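Local coordinates for protein group 3 allergen SMIPP-S YvT004A06 (PDB 3H7T) that belongs to the trypsin-like serine proteases but is a scabies mite paralogue that has been inactivated, and carries bound zinc ions in the crystal, at residues 12-17 and 121-126; 35-40 and 194-199. One frame throughout, in Å; residues are numbered along the deposited sequence.

Contact 1: residues 12-17 and 121-126; sequences EPWAVG and LVSGWG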
ATOM      1  N   GLU A  12      -1.805  13.949  -1.934  1.00 25.85           N
ATOM      2  CA  GLU A  12      -1.109  12.684  -2.183  1.00 25.44           C
ATOM      3  C   GLU A  12      -1.286  12.256  -3.633  1.00 24.51           C
ATOM      4  O   GLU A  12      -1.888  11.214  -3.894  1.00 23.35           O
ATOM      5  CB  GLU A  12      -1.596  11.570  -1.240  1.00 25.74           C
ATOM      6  CG  GLU A  12      -1.295  11.783   0.228  1.00 22.64           C
ATOM      7  CD  GLU A  12      -2.417  12.482   0.976  1.00 25.45           C
ATOM      8  OE1 GLU A  12      -3.610  12.286   0.632  1.00 28.63           O
ATOM      9  OE2 GLU A  12      -2.106  13.214   1.933  1.00 29.21           O
ATOM     10  N   PRO A  13      -0.743  13.056  -4.583  1.00 25.10           N
ATOM     11  CA  PRO A  13      -0.975  12.855  -6.021  1.00 24.70           C
ATOM     12  C   PRO A  13      -0.411  11.549  -6.579  1.00 24.91           C
ATOM     13  O   PRO A  13      -0.676  11.212  -7.740  1.00 25.16           O
ATOM     14  CB  PRO A  13      -0.288  14.070  -6.661  1.00 24.89           C
ATOM     15  CG  PRO A  13       0.720  14.518  -5.644  1.00 25.28           C
ATOM     16  CD  PRO A  13       0.076  14.258  -4.327  1.00 24.14           C
ATOM     17  N   TRP A  14       0.343  10.824  -5.750  1.00 24.71           N
ATOM     18  CA  TRP A  14       0.891   9.515  -6.103  1.00 24.75           C
ATOM     19  C   TRP A  14      -0.101   8.379  -5.874  1.00 25.04           C
ATOM     20  O   TRP A  14       0.063   7.290  -6.429  1.00 25.60           O
ATOM     21  CB  TRP A  14       2.180   9.240  -5.311  1.00 24.88           C
ATOM     22  CG  TRP A  14       2.055   9.515  -3.832  1.00 23.41           C
ATOM     23  CD1 TRP A  14       1.628   8.643  -2.860  1.00 21.59           C
ATOM     24  CD2 TRP A  14       2.366  10.741  -3.161  1.00 24.91           C
ATOM     25  NE1 TRP A  14       1.654   9.258  -1.635  1.00 23.20           N
ATOM     26  CE2 TRP A  14       2.100  10.546  -1.789  1.00 26.01           C
ATOM     27  CE3 TRP A  14       2.845  11.991  -3.589  1.00 26.05           C
ATOM     28  CZ2 TRP A  14       2.296  11.557  -0.832  1.00 23.90           C
ATOM     29  CZ3 TRP A  14       3.040  12.991  -2.640  1.00 27.11           C
ATOM     30  CH2 TRP A  14       2.761  12.763  -1.272  1.00 26.04           C
ATOM     31  N   ALA A  15      -1.121   8.638  -5.056  1.00 25.04           N
ATOM     32  CA  ALA A  15      -2.093   7.616  -4.673  1.00 24.65           C
ATOM     33  C   ALA A  15      -3.033   7.252  -5.814  1.00 24.85           C
ATOM     34  O   ALA A  15      -3.547   8.127  -6.521  1.00 25.28           O
ATOM     35  CB  ALA A  15      -2.884   8.059  -3.444  1.00 24.15           C
ATOM     36  N   VAL A  16      -3.228   5.951  -5.996  1.00 24.17           N
ATOM     37  CA  VAL A  16      -4.210   5.428  -6.938  1.00 22.60           C
ATOM     38  C   VAL A  16      -5.093   4.353  -6.313  1.00 22.03           C
ATOM     39  O   VAL A  16      -4.765   3.770  -5.267  1.00 20.19           O
ATOM     40  CB  VAL A  16      -3.556   4.873  -8.241  1.00 23.41           C
ATOM     41  CG1 VAL A  16      -2.743   5.955  -8.946  1.00 21.72           C
ATOM     42  CG2 VAL A  16      -2.707   3.646  -7.964  1.00 24.38           C
ATOM     43  N   GLY A  17      -6.229   4.107  -6.967  1.00 22.63           N
ATOM     44  CA  GLY A  17      -7.111   3.019  -6.607  1.00 23.67           C
ATOM     45  C   GLY A  17      -6.855   1.818  -7.490  1.00 24.72           C
ATOM     46  O   GLY A  17      -6.584   1.957  -8.688  1.00 25.02           O
ATOM     47  N   LEU A 121       3.385   9.185   6.289  1.00 18.48           N
ATOM     48  CA  LEU A 121       2.118   9.678   5.766  1.00 18.33           C
ATOM     49  C   LEU A 121       1.460   8.585   4.921  1.00 17.22           C
ATOM     50  O   LEU A 121       2.023   8.143   3.920  1.00 16.96           O
ATOM     51  CB  LEU A 121       2.354  10.943   4.924  1.00 18.07           C
ATOM     52  CG  LEU A 121       1.128  11.486   4.183  1.00 17.17           C
ATOM     53  CD1 LEU A 121       0.071  11.975   5.183  1.00 20.20           C
ATOM     54  CD2 LEU A 121       1.518  12.601   3.217  1.00 19.10           C
ATOM     55  N   VAL A 122       0.264   8.174   5.324  1.00 17.72           N
ATOM     56  CA  VAL A 122      -0.465   7.083   4.682  1.00 18.93           C
ATOM     57  C   VAL A 122      -1.797   7.626   4.175  1.00 20.56           C
ATOM     58  O   VAL A 122      -2.415   8.463   4.823  1.00 22.20           O
ATOM     59  CB  VAL A 122      -0.726   5.925   5.685  1.00 18.78           C
ATOM     60  CG1 VAL A 122      -1.560   4.783   5.054  1.00 19.68           C
ATOM     61  CG2 VAL A 122       0.585   5.399   6.268  1.00 17.07           C
ATOM     62  N   SER A 123      -2.237   7.144   3.018  1.00 20.38           N
ATOM     63  CA  SER A 123      -3.440   7.671   2.386  1.00 21.02           C
ATOM     64  C   SER A 123      -4.130   6.582   1.583  1.00 20.45           C
ATOM     65  O   SER A 123      -3.476   5.795   0.889  1.00 20.90           O
ATOM     66  CB  SER A 123      -3.089   8.877   1.500  1.00 21.98           C
ATOM     67  OG  SER A 123      -2.123   8.524   0.534  1.00 24.96           O
ATOM     68  N   GLY A 124      -5.454   6.511   1.707  1.00 19.75           N
ATOM     69  CA  GLY A 124      -6.225   5.514   0.984  1.00 19.22           C
ATOM     70  C   GLY A 124      -7.718   5.643   1.198  1.00 18.90           C
ATOM     71  O   GLY A 124      -8.187   6.607   1.811  1.00 18.78           O
ATOM     72  N   TRP A 125      -8.452   4.664   0.683  1.00 18.27           N
ATOM     73  CA  TRP A 125      -9.920   4.673   0.692  1.00 18.30           C
ATOM     74  C   TRP A 125     -10.513   3.503   1.473  1.00 18.92           C
ATOM     75  O   TRP A 125     -11.661   3.134   1.245  1.00 20.73           O
ATOM     76  CB  TRP A 125     -10.455   4.610  -0.740  1.00 18.37           C
ATOM     77  CG  TRP A 125     -10.132   5.798  -1.600  1.00 14.42           C
ATOM     78  CD1 TRP A 125     -10.908   6.903  -1.797  1.00 18.61           C
ATOM     79  CD2 TRP A 125      -8.971   5.969  -2.415  1.00 19.79           C
ATOM     80  NE1 TRP A 125     -10.299   7.765  -2.676  1.00 21.29           N
ATOM     81  CE2 TRP A 125      -9.104   7.219  -3.072  1.00 20.77           C
ATOM     82  CE3 TRP A 125      -7.824   5.195  -2.649  1.00 14.92           C
ATOM     83  CZ2 TRP A 125      -8.129   7.718  -3.942  1.00 23.38           C
ATOM     84  CZ3 TRP A 125      -6.854   5.690  -3.529  1.00 21.35           C
ATOM     85  CH2 TRP A 125      -7.015   6.938  -4.163  1.00 19.82           C
ATOM     86  N   GLY A 126      -9.746   2.926   2.398  1.00 18.63           N
ATOM     87  CA  GLY A 126     -10.240   1.807   3.211  1.00 19.66           C
ATOM     88  C   GLY A 126     -11.239   2.238   4.272  1.00 18.71           C
ATOM     89  O   GLY A 126     -11.488   3.440   4.450  1.00 17.23           O
TER
HETATM   90  O   HOH W   1       0.632   8.445   1.024  1.00 21.23           O

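Contact 2: residues 35-40 and 194-199; sequences FVITAA and GTLVGV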
ATOM      1  N   PHE A  35       4.056   2.271 -14.456  1.00 28.32           N
ATOM      2  CA  PHE A  35       4.106   1.317 -13.340  1.00 26.97           C
ATOM      3  C   PHE A  35       3.462   1.800 -12.033  1.00 25.55           C
ATOM      4  O   PHE A  35       3.689   2.928 -11.579  1.00 23.27           O
ATOM      5  CB  PHE A  35       5.548   0.873 -13.080  1.00 27.44           C
ATOM      6  CG  PHE A  35       6.134   0.037 -14.189  1.00 31.00           C
ATOM      7  CD1 PHE A  35       5.853  -1.325 -14.277  1.00 33.03           C
ATOM      8  CD2 PHE A  35       6.965   0.614 -15.146  1.00 29.25           C
ATOM      9  CE1 PHE A  35       6.390  -2.103 -15.308  1.00 34.54           C
ATOM     10  CE2 PHE A  35       7.511  -0.150 -16.178  1.00 31.34           C
ATOM     11  CZ  PHE A  35       7.225  -1.512 -16.261  1.00 35.41           C
ATOM     12  N   VAL A  36       2.673   0.915 -11.432  1.00 25.30           N
ATOM     13  CA  VAL A  36       2.045   1.165 -10.143  1.00 24.81           C
ATOM     14  C   VAL A  36       2.417   0.038  -9.181  1.00 25.00           C
ATOM     15  O   VAL A  36       2.522  -1.114  -9.594  1.00 25.98           O
ATOM     16  CB  VAL A  36       0.503   1.280 -10.291  1.00 25.19           C
ATOM     17  CG1 VAL A  36      -0.215   1.031  -8.957  1.00 26.62           C
ATOM     18  CG2 VAL A  36       0.125   2.642 -10.863  1.00 24.41           C
ATOM     19  N   ILE A  37       2.634   0.374  -7.908  1.00 23.95           N
ATOM     20  CA  ILE A  37       2.903  -0.637  -6.885  1.00 23.32           C
ATOM     21  C   ILE A  37       1.746  -0.727  -5.877  1.00 22.91           C
ATOM     22  O   ILE A  37       1.240   0.289  -5.407  1.00 21.98           O
ATOM     23  CB  ILE A  37       4.263  -0.416  -6.170  1.00 23.09           C
ATOM     24  CG1 ILE A  37       4.558  -1.562  -5.189  1.00 23.12           C
ATOM     25  CG2 ILE A  37       4.329   0.964  -5.490  1.00 18.35           C
ATOM     26  CD1 ILE A  37       6.009  -1.631  -4.732  1.00 24.49           C
ATOM     27  N   THR A  38       1.354  -1.956  -5.565  1.00 23.47           N
ATOM     28  CA  THR A  38       0.287  -2.242  -4.606  1.00 24.43           C
ATOM     29  C   THR A  38       0.700  -3.465  -3.772  1.00 24.39           C
ATOM     30  O   THR A  38       1.849  -3.913  -3.864  1.00 24.34           O
ATOM     31  CB  THR A  38      -1.089  -2.430  -5.342  1.00 24.56           C
ATOM     32  OG1 THR A  38      -2.152  -2.503  -4.391  1.00 26.30           O
ATOM     33  CG2 THR A  38      -1.103  -3.689  -6.224  1.00 26.62           C
ATOM     34  N   ALA A  39      -0.204  -3.982  -2.938  1.00 23.89           N
ATOM     35  CA  ALA A  39       0.074  -5.200  -2.177  1.00 24.28           C
ATOM     36  C   ALA A  39      -0.196  -6.427  -3.034  1.00 24.19           C
ATOM     37  O   ALA A  39      -1.116  -6.423  -3.845  1.00 24.70           O
ATOM     38  CB  ALA A  39      -0.778  -5.255  -0.914  1.00 23.52           C
ATOM     39  N   ALA A  40       0.595  -7.481  -2.840  1.00 23.46           N
ATOM     40  CA  ALA A  40       0.375  -8.743  -3.552  1.00 22.97           C
ATOM     41  C   ALA A  40      -0.987  -9.371  -3.254  1.00 22.73           C
ATOM     42  O   ALA A  40      -1.639  -9.875  -4.164  1.00 22.18           O
ATOM     43  CB  ALA A  40       1.483  -9.719  -3.258  1.00 22.29           C
ATOM     44  N   GLY A 194       9.375  12.579   1.076  1.00 33.37           N
ATOM     45  CA  GLY A 194       9.076  12.545  -0.354  1.00 32.09           C
ATOM     46  C   GLY A 194       9.434  11.266  -1.092  1.00 30.63           C
ATOM     47  O   GLY A 194       9.634  11.291  -2.311  1.00 31.15           O
ATOM     48  N   THR A 195       9.522  10.150  -0.368  1.00 28.16           N
ATOM     49  CA  THR A 195       9.757   8.851  -1.000  1.00 25.44           C
ATOM     50  C   THR A 195       8.795   7.802  -0.445  1.00 22.66           C
ATOM     51  O   THR A 195       8.285   7.955   0.652  1.00 21.57           O
ATOM     52  CB  THR A 195      11.227   8.358  -0.847  1.00 25.94           C
ATOM     53  OG1 THR A 195      11.428   7.810   0.453  1.00 23.86           O
ATOM     54  CG2 THR A 195      12.241   9.485  -1.109  1.00 25.01           C
ATOM     55  N   LEU A 196       8.559   6.745  -1.217  1.00 22.24           N
ATOM     56  CA  LEU A 196       7.668   5.658  -0.817  1.00 22.17           C
ATOM     57  C   LEU A 196       8.379   4.634   0.085  1.00 22.00           C
ATOM     58  O   LEU A 196       9.060   3.733  -0.408  1.00 23.32           O
ATOM     59  CB  LEU A 196       7.104   4.965  -2.057  1.00 21.72           C
ATOM     60  CG  LEU A 196       6.026   3.910  -1.795  1.00 23.29           C
ATOM     61  CD1 LEU A 196       4.714   4.598  -1.412  1.00 19.28           C
ATOM     62  CD2 LEU A 196       5.842   3.051  -3.023  1.00 24.01           C
ATOM     63  N   VAL A 197       8.212   4.756   1.398  1.00 20.78           N
ATOM     64  CA  VAL A 197       8.944   3.865   2.322  1.00 20.57           C
ATOM     65  C   VAL A 197       8.184   2.590   2.683  1.00 20.15           C
ATOM     66  O   VAL A 197       8.785   1.606   3.138  1.00 19.21           O
ATOM     67  CB  VAL A 197       9.424   4.597   3.603  1.00 20.96           C
ATOM     68  CG1 VAL A 197      10.291   5.797   3.238  1.00 17.71           C
ATOM     69  CG2 VAL A 197       8.255   5.038   4.472  1.00 20.93           C
ATOM     70  N   GLY A 198       6.866   2.618   2.493  1.00 19.57           N
ATOM     71  CA  GLY A 198       6.033   1.482   2.809  1.00 20.61           C
ATOM     72  C   GLY A 198       4.852   1.287   1.881  1.00 20.58           C
ATOM     73  O   GLY A 198       4.411   2.216   1.188  1.00 20.44           O
ATOM     74  N   VAL A 199       4.365   0.055   1.852  1.00 20.68           N
ATOM     75  CA  VAL A 199       3.124  -0.283   1.160  1.00 20.00           C
ATOM     76  C   VAL A 199       2.258  -1.064   2.133  1.00 19.78           C
ATOM     77  O   VAL A 199       2.648  -2.146   2.581  1.00 20.45           O
ATOM     78  CB  VAL A 199       3.374  -1.119  -0.130  1.00 20.30           C
ATOM     79  CG1 VAL A 199       2.047  -1.524  -0.776  1.00 17.73           C
ATOM     80  CG2 VAL A 199       4.239  -0.337  -1.140  1.00 21.65           C
TER

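Contact 1: residues 12-17 and 121-126
E12 and S123 face each other with CA atoms 7.2 Å apart, and G17 lies across from W125 at 8.0 Å, so the backbones are too far apart to pair as a sheet. Side chains and one water fill the space between them. The chain from E12 to A15 makes a type I beta turn, closed by A15 N bonding to E12 O, and then enters a strand. The side chain of E12 bends at chi2 (92°) and lies along S123, with CG 3.4 Å from S123 OG. Its carboxylate passes S123 CB and reaches the methyls of L121. E12 OE1 is hydrogen-bonded to S7 OG, while OE2 lies near E141 OE2, a closeness of like charges that may favour a proton on one of the two carboxylates. S123 turns its OG between the backbone N and the carbonyl carbon (chi1 57°), where it meets water 1 at 2.8 Å. The same water accepts from W14 NE1 at 3.0 Å, in the plane of the indole. It donates to L121 O, which completes a three-way link between turn and strand. One face of the W14 ring carries E12 CA, while L121 CD2 comes to the ring edge. The six-membered ring of W125 approaches edge-on, and its CZ3 sits 3.3 Å from V16 O. W125 CH2 touches A15 CB at 4.3 Å. W125 NE1 bonds to S58 O, which helps fix the indole's rotation. The contact joins strand 15-20 of the first barrel to strand 119-124 of the other sheet. W14 also packs on P189 and V191 of strand 189-192, and V16 on I30 of strand 26-30.

Contact 2: residues 35-40 and 194-199
The interface between the two beta-barrels of the chymotrypsin fold brings I37 against L196 and V199. Strand 35-38 belongs to one barrel and strand 195-199 to the other. Their axes come within 8.5 Å at an angle of 52°, so they cross as layers and do not pair edge to edge. With CG1 anti to its backbone N (chi1 -175°), I37 sends CG2 to L196 and its longer branch, ending in CD1, to V199. The CG2 methyl meets L196 CD2 at 3.6 Å. The other branch is extended and carries CD1 to V199 CG2 at 4.2 Å. The side chains of I37 and L196 run obliquely past each other, and their methyls make the touch. V199 CG1 lies by the peptide that leaves T38. It is 3.8 Å from T38 C and 4.0 Å from A39 N, so here a methyl packs on backbone atoms. In trypsin-like proteases the strand that ends here leads into a short helix bearing the catalytic histidine. In this protein helix 40-43 follows, and A39 and A40 pack on N85, next to the position where active relatives carry the triad aspartate. Across the contact, V197 and G198 form a classic beta bulge opposite A190 of strand 189-192. L196 and V199, on either side of the bulge in sequence, both direct their side chains to strand 35-38. T38 points the other way, toward V18 and I89 inside its own barrel, and its OG1 is hydrogen-bonded to G27 O.

Contacts 1 and 2 lie with their centres about 10 Å apart, and both join the same two sheets. The segments alternate along the chain: 12-17, 35-40, 121-126, then 194-199. The first segment of each contact lies in the six-stranded barrel, on strands 15-20 and 35-38, which flank strand 26-30. The second lies in the other sheet, on strands 119-124 and 195-200, which flank strand 189-192. The two contacts meet where V16 CG2 packs on V36 CG1 at 3.7 Å. Together they form part of the seam between the barrels, which in active members of the family holds the catalytic cleft.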